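PDB 6EVU: PrgB, which promotes cell aggregation, biofilm formation and conjugation by binding and compacting DNA, this chain being its adhesin domain. Local coordinates for residues A[16-21]-A[225-230]; A[196-201]-A[307-312]; A[138-143]-A[159-164]. All coordinates share one frame; numbering follows the deposited sequence.

Contact 1. Residues A[16-21]-A[225-230]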
ATOM      1  N   LYS A  16     -11.992   6.652 -20.481  1.00 84.64           N
ATOM      2  CA  LYS A  16     -13.141   7.508 -20.225  1.00 81.45           C
ATOM      3  C   LYS A  16     -13.164   7.889 -18.751  1.00 79.80           C
ATOM      4  O   LYS A  16     -12.500   7.267 -17.914  1.00 81.03           O
ATOM      5  CB  LYS A  16     -14.470   6.828 -20.633  1.00 80.31           C
ATOM      6  CG  LYS A  16     -14.452   6.275 -22.050  1.00 82.14           C
ATOM      7  CD  LYS A  16     -15.794   6.350 -22.745  1.00 80.32           C
ATOM      8  CE  LYS A  16     -15.739   5.610 -24.088  1.00 82.40           C
ATOM      9  NZ  LYS A  16     -14.379   5.591 -24.737  1.00 85.26           N
ATOM     10  N   ASN A  17     -13.927   8.940 -18.447  1.00 77.00           N
ATOM     11  CA  ASN A  17     -14.247   9.270 -17.070  1.00 74.98           C
ATOM     12  C   ASN A  17     -15.550   8.573 -16.694  1.00 73.27           C
ATOM     13  O   ASN A  17     -16.027   7.690 -17.407  1.00 74.06           O
ATOM     14  CB  ASN A  17     -14.263  10.774 -16.896  1.00 73.03           C
ATOM     15  CG  ASN A  17     -12.905  11.371 -17.145  1.00 74.88           C
ATOM     16  OD1 ASN A  17     -11.900  10.909 -16.577  1.00 76.73           O
ATOM     17  ND2 ASN A  17     -12.850  12.378 -18.029  1.00 74.49           N
ATOM     18  N   GLU A  18     -16.120   8.905 -15.544  1.00 71.00           N
ATOM     19  CA  GLU A  18     -17.297   8.159 -15.131  1.00 69.56           C
ATOM     20  C   GLU A  18     -18.405   8.367 -16.159  1.00 68.21           C
ATOM     21  O   GLU A  18     -18.593   9.473 -16.680  1.00 66.96           O
ATOM     22  CB  GLU A  18     -17.755   8.556 -13.722  1.00 67.21           C
ATOM     23  CG  GLU A  18     -18.794   7.583 -13.133  1.00 66.16           C
ATOM     24  CD  GLU A  18     -18.159   6.488 -12.251  1.00 67.91           C
ATOM     25  OE1 GLU A  18     -17.595   6.789 -11.168  1.00 67.70           O
ATOM     26  OE2 GLU A  18     -18.192   5.312 -12.693  1.00 69.62           O
ATOM     27  N   ASN A  19     -19.072   7.261 -16.513  1.00 68.68           N
ATOM     28  CA  ASN A  19     -20.120   7.290 -17.526  1.00 67.66           C
ATOM     29  C   ASN A  19     -21.317   8.082 -17.056  1.00 64.29           C
ATOM     30  O   ASN A  19     -22.175   8.433 -17.875  1.00 63.07           O
ATOM     31  CB  ASN A  19     -20.536   5.854 -17.931  1.00 69.02           C
ATOM     32  CG  ASN A  19     -21.231   5.057 -16.802  1.00 67.94           C
ATOM     33  OD1 ASN A  19     -20.991   5.263 -15.603  1.00 67.15           O
ATOM     34  ND2 ASN A  19     -22.090   4.131 -17.203  1.00 67.95           N
ATOM     35  N   SER A  20     -21.376   8.364 -15.757  1.00 62.83           N
ATOM     36  CA  SER A  20     -22.568   8.886 -15.141  1.00 59.69           C
ATOM     37  C   SER A  20     -22.202  10.007 -14.208  1.00 58.22           C
ATOM     38  O   SER A  20     -21.032  10.299 -13.944  1.00 59.67           O
ATOM     39  CB  SER A  20     -23.347   7.831 -14.341  1.00 59.78           C
ATOM     40  OG  SER A  20     -24.667   8.312 -14.096  1.00 56.02           O
ATOM     41  N   TYR A  21     -23.256  10.619 -13.724  1.00 55.31           N
ATOM     42  CA  TYR A  21     -23.213  11.591 -12.673  1.00 53.40           C
ATOM     43  C   TYR A  21     -23.514  10.947 -11.331  1.00 52.63           C
ATOM     44  O   TYR A  21     -23.426  11.633 -10.313  1.00 51.18           O
ATOM     45  CB  TYR A  21     -24.232  12.686 -12.989  1.00 50.58           C
ATOM     46  CG  TYR A  21     -25.499  12.061 -13.500  1.00 49.57           C
ATOM     47  CD1 TYR A  21     -26.379  11.427 -12.615  1.00 48.16           C
ATOM     48  CD2 TYR A  21     -25.795  12.024 -14.866  1.00 50.19           C
ATOM     49  CE1 TYR A  21     -27.509  10.828 -13.078  1.00 47.34           C
ATOM     50  CE2 TYR A  21     -26.928  11.448 -15.323  1.00 49.33           C
ATOM     51  CZ  TYR A  21     -27.793  10.840 -14.445  1.00 47.92           C
ATOM     52  OH  TYR A  21     -28.939  10.232 -14.904  1.00 47.10           O
ATOM     53  N   TYR A 225     -14.307   3.436  -7.423  1.00 40.74           N
ATOM     54  CA  TYR A 225     -13.617   4.314  -8.365  1.00 45.32           C
ATOM     55  C   TYR A 225     -13.840   5.783  -7.996  1.00 45.10           C
ATOM     56  O   TYR A 225     -14.933   6.170  -7.569  1.00 56.58           O
ATOM     57  CB  TYR A 225     -14.136   4.068  -9.800  1.00 49.32           C
ATOM     58  CG  TYR A 225     -13.586   5.008 -10.869  1.00 58.43           C
ATOM     59  CD1 TYR A 225     -12.244   4.981 -11.234  1.00 47.48           C
ATOM     60  CD2 TYR A 225     -14.416   5.935 -11.514  1.00 55.29           C
ATOM     61  CE1 TYR A 225     -11.738   5.829 -12.209  1.00 51.80           C
ATOM     62  CE2 TYR A 225     -13.912   6.806 -12.507  1.00 55.63           C
ATOM     63  CZ  TYR A 225     -12.564   6.738 -12.844  1.00 49.13           C
ATOM     64  OH  TYR A 225     -12.036   7.572 -13.788  1.00 63.51           O
ATOM     65  N   ILE A 226     -12.794   6.599  -8.155  1.00 47.55           N
ATOM     66  CA  ILE A 226     -12.922   8.052  -8.057  1.00 46.13           C
ATOM     67  C   ILE A 226     -12.964   8.622  -9.458  1.00 45.47           C
ATOM     68  O   ILE A 226     -12.110   8.291 -10.288  1.00 46.92           O
ATOM     69  CB  ILE A 226     -11.766   8.685  -7.268  1.00 46.12           C
ATOM     70  CG1 ILE A 226     -11.671   8.110  -5.848  1.00 41.47           C
ATOM     71  CG2 ILE A 226     -11.878  10.198  -7.317  1.00 46.21           C
ATOM     72  CD1 ILE A 226     -10.363   8.495  -5.119  1.00 38.68           C
ATOM     73  N   ASN A 227     -13.945   9.497  -9.729  1.00 47.02           N
ATOM     74  CA  ASN A 227     -14.086  10.009 -11.086  1.00 52.93           C
ATOM     75  C   ASN A 227     -12.851  10.792 -11.505  1.00 52.47           C
ATOM     76  O   ASN A 227     -12.349  11.640 -10.757  1.00 56.85           O
ATOM     77  CB  ASN A 227     -15.326  10.871 -11.207  1.00 53.53           C
ATOM     78  CG  ASN A 227     -15.668  11.168 -12.664  1.00 59.59           C
ATOM     79  OD1 ASN A 227     -15.372  10.364 -13.549  1.00 63.54           O
ATOM     80  ND2 ASN A 227     -16.289  12.277 -12.912  1.00 56.22           N
ATOM     81  N   GLY A 228     -12.360  10.494 -12.715  1.00 56.01           N
ATOM     82  CA  GLY A 228     -11.165  11.095 -13.256  1.00 55.53           C
ATOM     83  C   GLY A 228      -9.887  10.406 -12.848  1.00 57.16           C
ATOM     84  O   GLY A 228      -8.818  10.771 -13.354  1.00 61.99           O
ATOM     85  N   SER A 229      -9.959   9.407 -11.971  1.00 58.23           N
ATOM     86  CA  SER A 229      -8.764   8.662 -11.584  1.00 50.20           C
ATOM     87  C   SER A 229      -8.373   7.717 -12.712  1.00 55.49           C
ATOM     88  O   SER A 229      -9.219   7.258 -13.500  1.00 53.70           O
ATOM     89  CB  SER A 229      -8.999   7.875 -10.304  1.00 43.33           C
ATOM     90  OG  SER A 229      -7.937   6.935 -10.105  1.00 47.24           O
ATOM     91  N   TYR A 230      -7.077   7.468 -12.826  1.00 51.91           N
ATOM     92  CA  TYR A 230      -6.599   6.550 -13.848  1.00 48.13           C
ATOM     93  C   TYR A 230      -6.588   5.122 -13.362  1.00 50.19           C
ATOM     94  O   TYR A 230      -6.354   4.218 -14.172  1.00 50.01           O
ATOM     95  CB  TYR A 230      -5.192   6.944 -14.315  1.00 50.86           C
ATOM     96  CG  TYR A 230      -5.224   8.168 -15.187  1.00 47.39           C
ATOM     97  CD1 TYR A 230      -5.432   9.417 -14.628  1.00 55.51           C
ATOM     98  CD2 TYR A 230      -5.067   8.077 -16.573  1.00 57.32           C
ATOM     99  CE1 TYR A 230      -5.506  10.567 -15.436  1.00 54.63           C
ATOM    100  CE2 TYR A 230      -5.126   9.213 -17.373  1.00 57.42           C
ATOM    101  CZ  TYR A 230      -5.327  10.452 -16.791  1.00 57.81           C
ATOM    102  OH  TYR A 230      -5.392  11.598 -17.552  1.00 66.10           O
TER
HETATM  103  O   HOH W   1      -9.790   7.972 -16.701  1.00 52.14           O
HETATM  104  O   HOH W   2     -17.794  12.035 -15.510  1.00 37.91           O
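The Tyr225 ring meets Glu18 at its edge: Glu18 OE1 lies in the ring plane, 3.3 Å from Tyr225 CD2, while the carboxylate plane stands 87° from that of the ring. The two side chains run past each other in opposite directions. Also in the ring plane, at the phenol end, is Ser229 O, to which Tyr225 OH donates a 2.8 Å hydrogen bond on a carbonyl lone pair. Gly228 N adds a weak bond to the same hydroxyl, so the ring is tied to the turn that follows it.

The second flat group, the Asn227 amide, reads the backbone of Glu18 twice. Glu18 N donates to Asn227 OD1 at 2.6 Å with an N-H...O angle of 154°, approaching from somewhat off the carbonyl plane. On its other branch, Asn227 ND2 donates to a water 3.0 Å away that in turn donates to Glu18 O, which fixes the amide's rotation. With CG anti to the backbone N (chi1 -168°), Asn227 reaches the Glu18 backbone. Beside it Asn17 OD1 rests 3.4 Å from Gly228 CA.

The arrangement is that of a type II beta turn, Ile226 to Ser229, with Gly228 at its positive-phi position: the turn leaving strand 221-225 holds the extended segment after helix 4-13 on the domain surface.

Contact 2. Residues A[196-201]-A[307-312]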
ATOM      1  N   ALA A 196      -8.170   5.196   2.152  1.00 32.34           N
ATOM      2  CA  ALA A 196      -7.622   5.669   0.896  1.00 35.31           C
ATOM      3  C   ALA A 196      -6.767   4.590   0.241  1.00 32.52           C
ATOM      4  O   ALA A 196      -6.067   3.818   0.908  1.00 35.70           O
ATOM      5  CB  ALA A 196      -6.760   6.900   1.133  1.00 34.79           C
ATOM      6  N   LEU A 197      -6.773   4.569  -1.082  1.00 34.31           N
ATOM      7  CA  LEU A 197      -5.832   3.756  -1.839  1.00 31.69           C
ATOM      8  C   LEU A 197      -5.236   4.814  -2.748  1.00 35.56           C
ATOM      9  O   LEU A 197      -5.890   5.260  -3.704  1.00 41.22           O
ATOM     10  CB  LEU A 197      -6.511   2.626  -2.608  1.00 39.23           C
ATOM     11  CG  LEU A 197      -7.352   1.796  -1.631  1.00 47.43           C
ATOM     12  CD1 LEU A 197      -8.418   1.037  -2.345  1.00 54.96           C
ATOM     13  CD2 LEU A 197      -6.426   0.919  -0.841  1.00 37.48           C
ATOM     14  N   SER A 198      -4.037   5.270  -2.416  1.00 40.39           N
ATOM     15  CA  SER A 198      -3.451   6.445  -3.034  1.00 43.70           C
ATOM     16  C   SER A 198      -2.122   6.129  -3.690  1.00 32.67           C
ATOM     17  O   SER A 198      -1.569   5.030  -3.543  1.00 36.53           O
ATOM     18  CB  SER A 198      -3.255   7.567  -2.008  1.00 44.86           C
ATOM     19  OG  SER A 198      -4.536   8.038  -1.610  1.00 47.63           O
ATOM     20  N   SER A 199      -1.657   7.125  -4.444  1.00 40.89           N
ATOM     21  CA  SER A 199      -0.320   7.120  -5.000  1.00 45.79           C
ATOM     22  C   SER A 199      -0.074   5.839  -5.801  1.00 32.71           C
ATOM     23  O   SER A 199       0.957   5.145  -5.646  1.00 39.08           O
ATOM     24  CB  SER A 199       0.697   7.287  -3.872  1.00 36.21           C
ATOM     25  OG  SER A 199       1.969   7.646  -4.360  1.00 42.38           O
ATOM     26  N   LEU A 200      -1.053   5.417  -6.606  1.00 37.85           N
ATOM     27  CA  LEU A 200      -0.839   4.172  -7.361  1.00 34.30           C
ATOM     28  C   LEU A 200      -0.329   4.575  -8.740  1.00 45.50           C
ATOM     29  O   LEU A 200      -1.087   4.699  -9.707  1.00 44.12           O
ATOM     30  CB  LEU A 200      -2.092   3.296  -7.428  1.00 36.41           C
ATOM     31  CG  LEU A 200      -2.638   2.881  -6.056  1.00 36.70           C
ATOM     32  CD1 LEU A 200      -3.995   2.194  -6.181  1.00 40.42           C
ATOM     33  CD2 LEU A 200      -1.605   1.959  -5.393  1.00 34.65           C
ATOM     34  N   ASN A 201       0.974   4.845  -8.806  1.00 38.37           N
ATOM     35  CA  ASN A 201       1.579   5.306 -10.045  1.00 42.93           C
ATOM     36  C   ASN A 201       1.774   4.139 -11.016  1.00 46.57           C
ATOM     37  O   ASN A 201       1.839   2.968 -10.632  1.00 40.12           O
ATOM     38  CB  ASN A 201       2.948   5.943  -9.804  1.00 39.86           C
ATOM     39  CG  ASN A 201       3.944   4.966  -9.147  1.00 37.57           C
ATOM     40  OD1 ASN A 201       3.742   4.540  -8.013  1.00 37.39           O
ATOM     41  ND2 ASN A 201       4.980   4.573  -9.880  1.00 43.43           N
ATOM     42  N   ASN A 307      -7.402   9.651   4.568  1.00 39.25           N
ATOM     43  CA  ASN A 307      -7.369  10.887   3.780  1.00 37.87           C
ATOM     44  C   ASN A 307      -7.700  10.546   2.335  1.00 42.85           C
ATOM     45  O   ASN A 307      -6.812  10.242   1.525  1.00 42.10           O
ATOM     46  CB  ASN A 307      -5.985  11.510   3.890  1.00 45.42           C
ATOM     47  CG  ASN A 307      -5.772  12.237   5.208  1.00 67.97           C
ATOM     48  OD1 ASN A 307      -4.815  11.946   5.948  1.00 64.77           O
ATOM     49  ND2 ASN A 307      -6.642  13.225   5.496  1.00 80.32           N
ATOM     50  N   LEU A 308      -8.990  10.517   2.019  1.00 44.05           N
ATOM     51  CA  LEU A 308      -9.426  10.118   0.695  1.00 40.25           C
ATOM     52  C   LEU A 308      -9.192  11.266  -0.265  1.00 45.42           C
ATOM     53  O   LEU A 308      -9.467  12.435   0.050  1.00 49.62           O
ATOM     54  CB  LEU A 308     -10.918   9.730   0.696  1.00 44.18           C
ATOM     55  CG  LEU A 308     -11.430   8.912   1.882  1.00 36.10           C
ATOM     56  CD1 LEU A 308     -12.915   8.569   1.751  1.00 38.27           C
ATOM     57  CD2 LEU A 308     -10.595   7.649   1.919  1.00 37.50           C
ATOM     58  N   ASN A 309      -8.744  10.942  -1.475  1.00 46.20           N
ATOM     59  CA  ASN A 309      -8.650  11.981  -2.496  1.00 47.92           C
ATOM     60  C   ASN A 309      -9.966  12.204  -3.241  1.00 46.32           C
ATOM     61  O   ASN A 309      -9.968  12.720  -4.383  1.00 53.07           O
ATOM     62  CB  ASN A 309      -7.498  11.663  -3.444  1.00 53.95           C
ATOM     63  CG  ASN A 309      -6.158  11.808  -2.757  1.00 59.07           C
ATOM     64  OD1 ASN A 309      -5.898  12.834  -2.126  1.00 63.07           O
ATOM     65  ND2 ASN A 309      -5.314  10.792  -2.857  1.00 63.19           N
ATOM     66  N   ALA A 310     -11.102  11.915  -2.589  1.00 47.85           N
ATOM     67  CA  ALA A 310     -12.416  12.229  -3.125  1.00 46.90           C
ATOM     68  C   ALA A 310     -13.393  12.481  -1.976  1.00 53.30           C
ATOM     69  O   ALA A 310     -13.072  12.289  -0.799  1.00 67.76           O
ATOM     70  CB  ALA A 310     -12.918  11.112  -4.044  1.00 56.17           C
ATOM     71  N   GLN A 311     -14.597  12.928  -2.328  1.00 49.41           N
ATOM     72  CA  GLN A 311     -15.671  13.088  -1.360  1.00 49.02           C
ATOM     73  C   GLN A 311     -16.842  12.178  -1.652  1.00 59.12           C
ATOM     74  O   GLN A 311     -17.718  12.016  -0.792  1.00 62.89           O
ATOM     75  CB  GLN A 311     -16.183  14.543  -1.336  1.00 68.25           C
ATOM     76  CG  GLN A 311     -15.088  15.580  -1.522  1.00 82.61           C
ATOM     77  CD  GLN A 311     -14.733  16.296  -0.227  1.00 90.59           C
ATOM     78  OE1 GLN A 311     -14.438  15.650   0.789  1.00 93.02           O
ATOM     79  NE2 GLN A 311     -14.768  17.638  -0.251  1.00 83.97           N
ATOM     80  N   SER A 312     -16.902  11.613  -2.852  1.00 53.35           N
ATOM     81  CA  SER A 312     -18.020  10.789  -3.265  1.00 58.73           C
ATOM     82  C   SER A 312     -17.451   9.774  -4.232  1.00 55.41           C
ATOM     83  O   SER A 312     -16.309   9.895  -4.668  1.00 57.26           O
ATOM     84  CB  SER A 312     -19.157  11.620  -3.881  1.00 61.13           C
ATOM     85  OG  SER A 312     -18.746  12.328  -5.032  1.00 66.92           O
TER
HETATM   86  O   HOH W   3      -7.990   7.970  -1.995  1.00 39.86           O
HETATM   87  O   HOH W   4      -4.530   9.328   0.615  1.00 42.61           O
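Asn307 meets Ala196 through its backbone, its carbonyl O lying 3.4 Å from Ala196 CB. The same Asn307 O accepts from a water at 2.6 Å. That water is also 2.6 Å from Ser198 OG, and so joins the loop carbonyl to a serine just beyond the end of strand 193-197.

Leu308 supplies the apolar part. Its CG is anti to the carbonyl carbon (chi1 -41°), which brings one branch, Leu308 CD2, alongside the strand backbone, 3.5 Å from Ala196 N. The methyl-to-methyl approach is looser, with Leu308 CD2 and Ala196 CB 4.0 Å apart. The side chain also touches Ile26, and so packs on the loop after strand 24-25 as well as on the strand end. Just upstream, Ser305 is hydrogen-bonded to Ala196 through the backbone, which places the chain beside a strand that is outermost in its three-stranded antiparallel sheet.

At Asn309 the contact turns polar again. Asn309 N donates to a second water at 3.1 Å, and this water has a weak, long link to Ser198 OG. The bond from CA to CB points toward the strand segment and, with chi1 at -69°, Asn309 ND2 comes to 3.1 Å from Ser198 OG. The angle there is too poor for a hydrogen bond; the amide nitrogen instead bonds Ser271 OG, so Ser198 is a neighbour of the amide and not its partner.

No direct hydrogen bond therefore joins the two segments, which bury only 165 Å² between them. Chemically this implies a hydrated junction: the dry part is small, Ala196 CB against Asn307 O and Leu308 CD2, and two waters meeting at a single hydroxyl, one strongly and one weakly, supply the polar link.

Contact 3. Residues A[138-143]-A[159-164]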
ATOM      1  N   SER A 138       6.161 -12.742  -4.888  1.00 26.62           N
ATOM      2  CA  SER A 138       7.484 -12.117  -4.873  1.00 26.13           C
ATOM      3  C   SER A 138       8.252 -12.534  -6.105  1.00 25.78           C
ATOM      4  O   SER A 138       8.275 -13.728  -6.421  1.00 28.34           O
ATOM      5  CB  SER A 138       8.311 -12.496  -3.634  1.00 28.24           C
ATOM      6  OG  SER A 138       9.726 -12.292  -3.845  1.00 27.56           O
ATOM      7  N   PRO A 139       8.945 -11.606  -6.772  1.00 26.25           N
ATOM      8  CA  PRO A 139       9.796 -11.960  -7.926  1.00 28.76           C
ATOM      9  C   PRO A 139      11.250 -12.302  -7.615  1.00 28.93           C
ATOM     10  O   PRO A 139      12.052 -12.396  -8.564  1.00 30.74           O
ATOM     11  CB  PRO A 139       9.756 -10.675  -8.765  1.00 28.91           C
ATOM     12  CG  PRO A 139       9.822  -9.606  -7.667  1.00 26.18           C
ATOM     13  CD  PRO A 139       8.868 -10.146  -6.556  1.00 26.79           C
ATOM     14  N   SER A 140      11.640 -12.417  -6.333  1.00 28.27           N
ATOM     15  CA  SER A 140      13.036 -12.735  -6.035  1.00 27.13           C
ATOM     16  C   SER A 140      13.249 -14.249  -6.062  1.00 32.38           C
ATOM     17  O   SER A 140      12.296 -15.060  -5.986  1.00 29.88           O
ATOM     18  CB  SER A 140      13.466 -12.173  -4.668  1.00 27.87           C
ATOM     19  OG  SER A 140      12.653 -12.696  -3.621  1.00 28.66           O
ATOM     20  N   GLN A 141      14.528 -14.612  -6.152  1.00 30.26           N
ATOM     21  CA  GLN A 141      14.884 -16.026  -6.261  1.00 32.09           C
ATOM     22  C   GLN A 141      14.414 -16.787  -5.038  1.00 30.99           C
ATOM     23  O   GLN A 141      13.941 -17.933  -5.154  1.00 32.69           O
ATOM     24  CB  GLN A 141      16.405 -16.180  -6.443  1.00 33.40           C
ATOM     25  CG  GLN A 141      16.899 -17.609  -6.661  1.00 40.41           C
ATOM     26  CD  GLN A 141      16.268 -18.193  -7.909  1.00 51.24           C
ATOM     27  OE1 GLN A 141      16.213 -17.525  -8.957  1.00 48.27           O
ATOM     28  NE2 GLN A 141      15.736 -19.414  -7.798  1.00 53.14           N
ATOM     29  N   SER A 142      14.546 -16.170  -3.860  1.00 30.22           N
ATOM     30  CA  SER A 142      14.112 -16.766  -2.616  1.00 29.23           C
ATOM     31  C   SER A 142      12.614 -16.672  -2.430  1.00 31.36           C
ATOM     32  O   SER A 142      12.107 -17.229  -1.457  1.00 30.55           O
ATOM     33  CB  SER A 142      14.813 -16.090  -1.439  1.00 25.55           C
ATOM     34  OG  SER A 142      14.400 -14.718  -1.326  1.00 29.52           O
ATOM     35  N   GLY A 143      11.902 -15.920  -3.277  1.00 30.47           N
ATOM     36  CA  GLY A 143      10.471 -15.784  -3.048  1.00 25.68           C
ATOM     37  C   GLY A 143      10.093 -15.080  -1.757  1.00 28.55           C
ATOM     38  O   GLY A 143       8.986 -15.309  -1.228  1.00 31.48           O
ATOM     39  N   ILE A 159       7.959  -1.885   1.091  1.00 20.59           N
ATOM     40  CA  ILE A 159       8.096  -3.322   0.838  1.00 20.31           C
ATOM     41  C   ILE A 159       8.775  -3.525  -0.503  1.00 22.78           C
ATOM     42  O   ILE A 159       8.424  -2.882  -1.505  1.00 23.73           O
ATOM     43  CB  ILE A 159       6.704  -4.016   0.902  1.00 22.70           C
ATOM     44  CG1 ILE A 159       6.207  -4.009   2.396  1.00 26.86           C
ATOM     45  CG2 ILE A 159       6.739  -5.492   0.301  1.00 22.38           C
ATOM     46  CD1 ILE A 159       4.849  -4.498   2.626  1.00 38.21           C
ATOM     47  N   GLY A 160       9.693  -4.498  -0.566  1.00 21.70           N
ATOM     48  CA  GLY A 160      10.306  -4.734  -1.869  1.00 23.27           C
ATOM     49  C   GLY A 160      11.297  -5.880  -1.810  1.00 23.16           C
ATOM     50  O   GLY A 160      11.623  -6.388  -0.731  1.00 23.22           O
ATOM     51  N   THR A 161      11.799  -6.250  -2.993  1.00 22.04           N
ATOM     52  CA  THR A 161      12.826  -7.287  -3.112  1.00 22.64           C
ATOM     53  C   THR A 161      13.482  -7.155  -4.489  1.00 29.95           C
ATOM     54  O   THR A 161      13.142  -6.285  -5.276  1.00 25.90           O
ATOM     55  CB  THR A 161      12.224  -8.681  -2.875  1.00 23.09           C
ATOM     56  OG1 THR A 161      13.325  -9.631  -2.782  1.00 24.04           O
ATOM     57  CG2 THR A 161      11.354  -9.102  -4.054  1.00 24.64           C
ATOM     58  N   ASN A 162      14.436  -8.016  -4.753  1.00 24.99           N
ATOM     59  CA  ASN A 162      15.101  -8.109  -6.044  1.00 31.06           C
ATOM     60  C   ASN A 162      14.160  -8.699  -7.084  1.00 27.75           C
ATOM     61  O   ASN A 162      13.472  -9.683  -6.807  1.00 29.46           O
ATOM     62  CB  ASN A 162      16.307  -9.051  -5.833  1.00 34.12           C
ATOM     63  CG  ASN A 162      17.151  -9.199  -7.018  1.00 40.02           C
ATOM     64  OD1 ASN A 162      17.453  -8.239  -7.729  1.00 35.68           O
ATOM     65  ND2 ASN A 162      17.623 -10.411  -7.216  1.00 38.99           N
ATOM     66  N   ARG A 163      14.229  -8.229  -8.326  1.00 26.99           N
ATOM     67  CA  ARG A 163      13.392  -8.842  -9.359  1.00 28.99           C
ATOM     68  C   ARG A 163      14.238  -9.764 -10.238  1.00 32.96           C
ATOM     69  O   ARG A 163      15.101  -9.291 -10.975  1.00 34.63           O
ATOM     70  CB  ARG A 163      12.706  -7.777 -10.219  1.00 28.99           C
ATOM     71  CG  ARG A 163      11.864  -8.382 -11.319  1.00 32.64           C
ATOM     72  CD  ARG A 163      11.013  -7.353 -12.093  1.00 36.49           C
ATOM     73  NE  ARG A 163       9.921  -6.795 -11.292  1.00 31.83           N
ATOM     74  CZ  ARG A 163       8.813  -7.474 -11.023  1.00 33.88           C
ATOM     75  NH1 ARG A 163       8.665  -8.698 -11.494  1.00 33.52           N
ATOM     76  NH2 ARG A 163       7.848  -6.933 -10.320  1.00 31.91           N
ATOM     77  N   VAL A 164      13.970 -11.077 -10.197  1.00 31.38           N
ATOM     78  CA  VAL A 164      14.606 -12.010 -11.125  1.00 32.84           C
ATOM     79  C   VAL A 164      13.639 -12.564 -12.167  1.00 35.31           C
ATOM     80  O   VAL A 164      14.091 -13.208 -13.123  1.00 38.11           O
ATOM     81  CB  VAL A 164      15.284 -13.193 -10.387  1.00 38.76           C
ATOM     82  CG1 VAL A 164      16.216 -12.733  -9.298  1.00 37.03           C
ATOM     83  CG2 VAL A 164      14.279 -14.136  -9.817  1.00 44.40           C
TER
HETATM   84  O   HOH W   5      16.944 -13.034  -6.033  1.00 31.57           O
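Ser138 OG packs 3.6 Å from Thr161 CG2 and at the same time accepts from Ser140 N (3.1 Å, N-H...O angle 170°), the bond that defines an ST turn. The loop between strands 124-137 and 145-150 thus begins with an ST turn and runs straight into a type I beta turn, Ser140 to Gly143, both set against the chain as it leaves strand 157-160. Ser138 OG is also bonded to Thr144 O, which is shared with Ser140 OG and, weakly, with Thr161 OG1.

Pro139 is the wedge of the contact. Its ring slides past Thr161, with Pro139 CD 3.7 Å from Thr161 CG2, and its other flank lies over one face of the Arg163 guanidinium, where Pro139 CB is 3.5 Å from Arg163 NH1. The guanidinium itself is held from outside the two segments: NH1 bonds the carbonyls of Asn165 and Lys167, and NH2 that of Ser297. Pro139 O makes the direct hydrogen bond of the pair, accepting from Val164 N at 2.8 Å and 166°; the donor comes in tilted from the carbonyl plane.

Ser140 packs closely against Thr161 and Asn162. Its OG lies between backbone N and carbonyl carbon (chi1 59°), on the side of Thr144 O, while Ser140 CA sits 3.2 Å from Asn162 O.

Gln141 is lapped by Val164: the two side chains cross at about a right angle, the amide oxygen facing methyl CG2. The last bridge is a water that accepts from both Gln141 N, at 2.9 Å, and Asn162 ND2, at 3.0 Å.

Contacts 1 and 2 are neighbours, with centres about 13 Å apart, and they touch: Ile226 CG2 packs 3.6 Å from Ala310 CB. Ser271 also serves both, its O bonded to Ser229 OG and its OG to Asn309 ND2. Their segments alternate along the chain, so neither contact closes within the other. Contact 3 stands apart, its centre about 34 Å from that of contact 1 and about 27 Å from that of contact 2, on the opposite side of the chain's centre from the latter. Ligands probably from the crystallisation liquor lie near two contacts: Tris bonds Ser199 and Asn201, which lie in segment 196-201 but do not touch 307-312, and a phosphate lies about 5 Å from the Arg163 side chain in contact 3.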